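Local structure of DNA polymerase III, gamma subunit-related protein (Thermotoga maritima, 2GNO) at residues Leu38-Tyr41 and Pro46-Ala49. The protein probably binds DNA and resembles the clamp-loader subunits of bacterial DNA polymerase III. Numbering follows the deposited sequence.
Sequences LPEY and PPKA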
ATOM      1  N   LEU A  38      -3.453 -16.221   3.010  1.00 23.19           N
ATOM      2  CA  LEU A  38      -4.455 -17.035   3.689  1.00 23.47           C
ATOM      3  C   LEU A  38      -4.845 -18.341   3.021  1.00 23.01           C
ATOM      4  O   LEU A  38      -4.873 -19.356   3.686  1.00 23.05           O
ATOM      5  CB  LEU A  38      -5.708 -16.202   4.026  1.00 22.99           C
ATOM      6  CG  LEU A  38      -6.810 -16.852   4.864  1.00 23.63           C
ATOM      7  CD1 LEU A  38      -6.229 -17.334   6.163  1.00 24.19           C
ATOM      8  CD2 LEU A  38      -7.895 -15.846   5.159  1.00 25.91           C
ATOM      9  N   PRO A  39      -5.154 -18.330   1.728  1.00 21.64           N
ATOM     10  CA  PRO A  39      -5.567 -19.560   1.080  1.00 22.29           C
ATOM     11  C   PRO A  39      -4.554 -20.694   1.155  1.00 22.37           C
ATOM     12  O   PRO A  39      -4.938 -21.841   1.437  1.00 21.06           O
ATOM     13  CB  PRO A  39      -5.818 -19.113  -0.365  1.00 20.93           C
ATOM     14  CG  PRO A  39      -6.047 -17.663  -0.249  1.00 19.21           C
ATOM     15  CD  PRO A  39      -5.182 -17.197   0.790  1.00 24.24           C
ATOM     16  N   GLU A  40      -3.291 -20.391   0.893  1.00 20.60           N
ATOM     17  CA  GLU A  40      -2.236 -21.390   0.996  1.00 24.83           C
ATOM     18  C   GLU A  40      -2.041 -21.842   2.431  1.00 24.72           C
ATOM     19  O   GLU A  40      -1.758 -23.009   2.664  1.00 27.68           O
ATOM     20  CB  GLU A  40      -0.934 -20.912   0.388  1.00 24.50           C
ATOM     21  CG  GLU A  40       0.197 -21.896   0.570  1.00 26.61           C
ATOM     22  CD  GLU A  40       1.391 -21.613  -0.292  1.00 31.91           C
ATOM     23  OE1 GLU A  40       1.363 -20.717  -1.152  1.00 32.89           O
ATOM     24  OE2 GLU A  40       2.361 -22.318  -0.098  1.00 30.03           O
ATOM     25  N   TYR A  41      -2.186 -20.935   3.390  1.00 25.95           N
ATOM     26  CA  TYR A  41      -2.069 -21.312   4.789  1.00 21.50           C
ATOM     27  C   TYR A  41      -3.177 -22.300   5.191  1.00 24.75           C
ATOM     28  O   TYR A  41      -2.919 -23.245   5.916  1.00 21.76           O
ATOM     29  CB  TYR A  41      -2.078 -20.108   5.704  1.00 22.47           C
ATOM     30  CG  TYR A  41      -1.732 -20.503   7.121  1.00 23.22           C
ATOM     31  CD1 TYR A  41      -0.415 -20.595   7.527  1.00 32.71           C
ATOM     32  CD2 TYR A  41      -2.730 -20.852   8.033  1.00 34.83           C
ATOM     33  CE1 TYR A  41      -0.094 -21.015   8.821  1.00 32.71           C
ATOM     34  CE2 TYR A  41      -2.417 -21.243   9.316  1.00 30.29           C
ATOM     35  CZ  TYR A  41      -1.104 -21.326   9.707  1.00 35.10           C
ATOM     36  OH  TYR A  41      -0.789 -21.729  10.992  1.00 34.76           O
ATOM     37  N   PRO A  46      -0.017 -24.385  -2.716  1.00 26.71           N
ATOM     38  CA  PRO A  46      -0.069 -23.072  -3.372  1.00 26.75           C
ATOM     39  C   PRO A  46      -1.311 -22.908  -4.278  1.00 27.60           C
ATOM     40  O   PRO A  46      -1.846 -23.904  -4.749  1.00 25.94           O
ATOM     41  CB  PRO A  46       1.218 -23.038  -4.183  1.00 27.24           C
ATOM     42  CG  PRO A  46       1.939 -24.233  -3.839  1.00 27.54           C
ATOM     43  CD  PRO A  46       1.031 -25.225  -3.312  1.00 27.83           C
ATOM     44  N   PRO A  47      -1.792 -21.667  -4.477  1.00 28.35           N
ATOM     45  CA  PRO A  47      -3.004 -21.406  -5.262  1.00 29.50           C
ATOM     46  C   PRO A  47      -2.968 -21.354  -6.788  1.00 29.25           C
ATOM     47  O   PRO A  47      -2.231 -20.566  -7.345  1.00 29.37           O
ATOM     48  CB  PRO A  47      -3.425 -20.020  -4.746  1.00 28.79           C
ATOM     49  CG  PRO A  47      -2.167 -19.356  -4.404  1.00 29.77           C
ATOM     50  CD  PRO A  47      -1.294 -20.430  -3.841  1.00 30.69           C
ATOM     51  N   LYS A  48      -3.774 -22.197  -7.441  1.00 28.70           N
ATOM     52  CA  LYS A  48      -3.895 -22.170  -8.888  1.00 30.05           C
ATOM     53  C   LYS A  48      -4.906 -21.022  -9.138  1.00 29.11           C
ATOM     54  O   LYS A  48      -5.731 -20.731  -8.261  1.00 24.14           O
ATOM     55  CB  LYS A  48      -4.401 -23.508  -9.424  1.00 33.26           C
ATOM     56  CG  LYS A  48      -4.237 -23.657 -10.911  1.00 38.66           C
ATOM     57  CD  LYS A  48      -4.759 -24.998 -11.444  1.00 46.73           C
ATOM     58  N   ALA A  49      -4.861 -20.387 -10.316  1.00 29.88           N
ATOM     59  CA  ALA A  49      -5.769 -19.255 -10.636  1.00 29.24           C
ATOM     60  C   ALA A  49      -7.240 -19.626 -10.689  1.00 29.60           C
ATOM     61  O   ALA A  49      -8.109 -18.775 -10.533  1.00 29.25           O
ATOM     62  CB  ALA A  49      -5.357 -18.581 -11.926  1.00 30.44           C
TER
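Glu40 packs its side chain against Pro46 and Pro47 in a small surface contact, near the C-terminal end of helix 30-43. It is plain packing of a helix on the loop that follows it, in the short connection to an edge strand of the parallel sheet. Only 138 Å² is buried, and no hydrogen bond or salt bridge crosses it. The closest approach is Glu40 OE1 to Pro46 CA at 3.5 Å. Glu40 OE1 also comes within 3.8 Å of Pro47 CD. Glu40 CG stands anti to the backbone N (chi1 176°), and the chain runs on extended, which carries the carboxylate out to both prolines. The Glu40 and Pro47 side chains cross at about a right angle. Neither proline has a backbone N-H to offer the carboxylate. Its OE1 rests against C-H groups of both rings. With an alanine in place of Glu40, the chain beyond CB is gone, and Pro46 CA and CB and Pro47 CD would probably lose this contact. Pro47 also borders a bound 2-ethoxyethanol, together with Leu36, Ala49 and Val52. Tyr81, from a separate loop, touches Pro39, Glu40 and Pro47. Leu38 and Tyr41 pack on helix 5-14, while Pro39 and Pro47 both reach Val52 on strand 52-55.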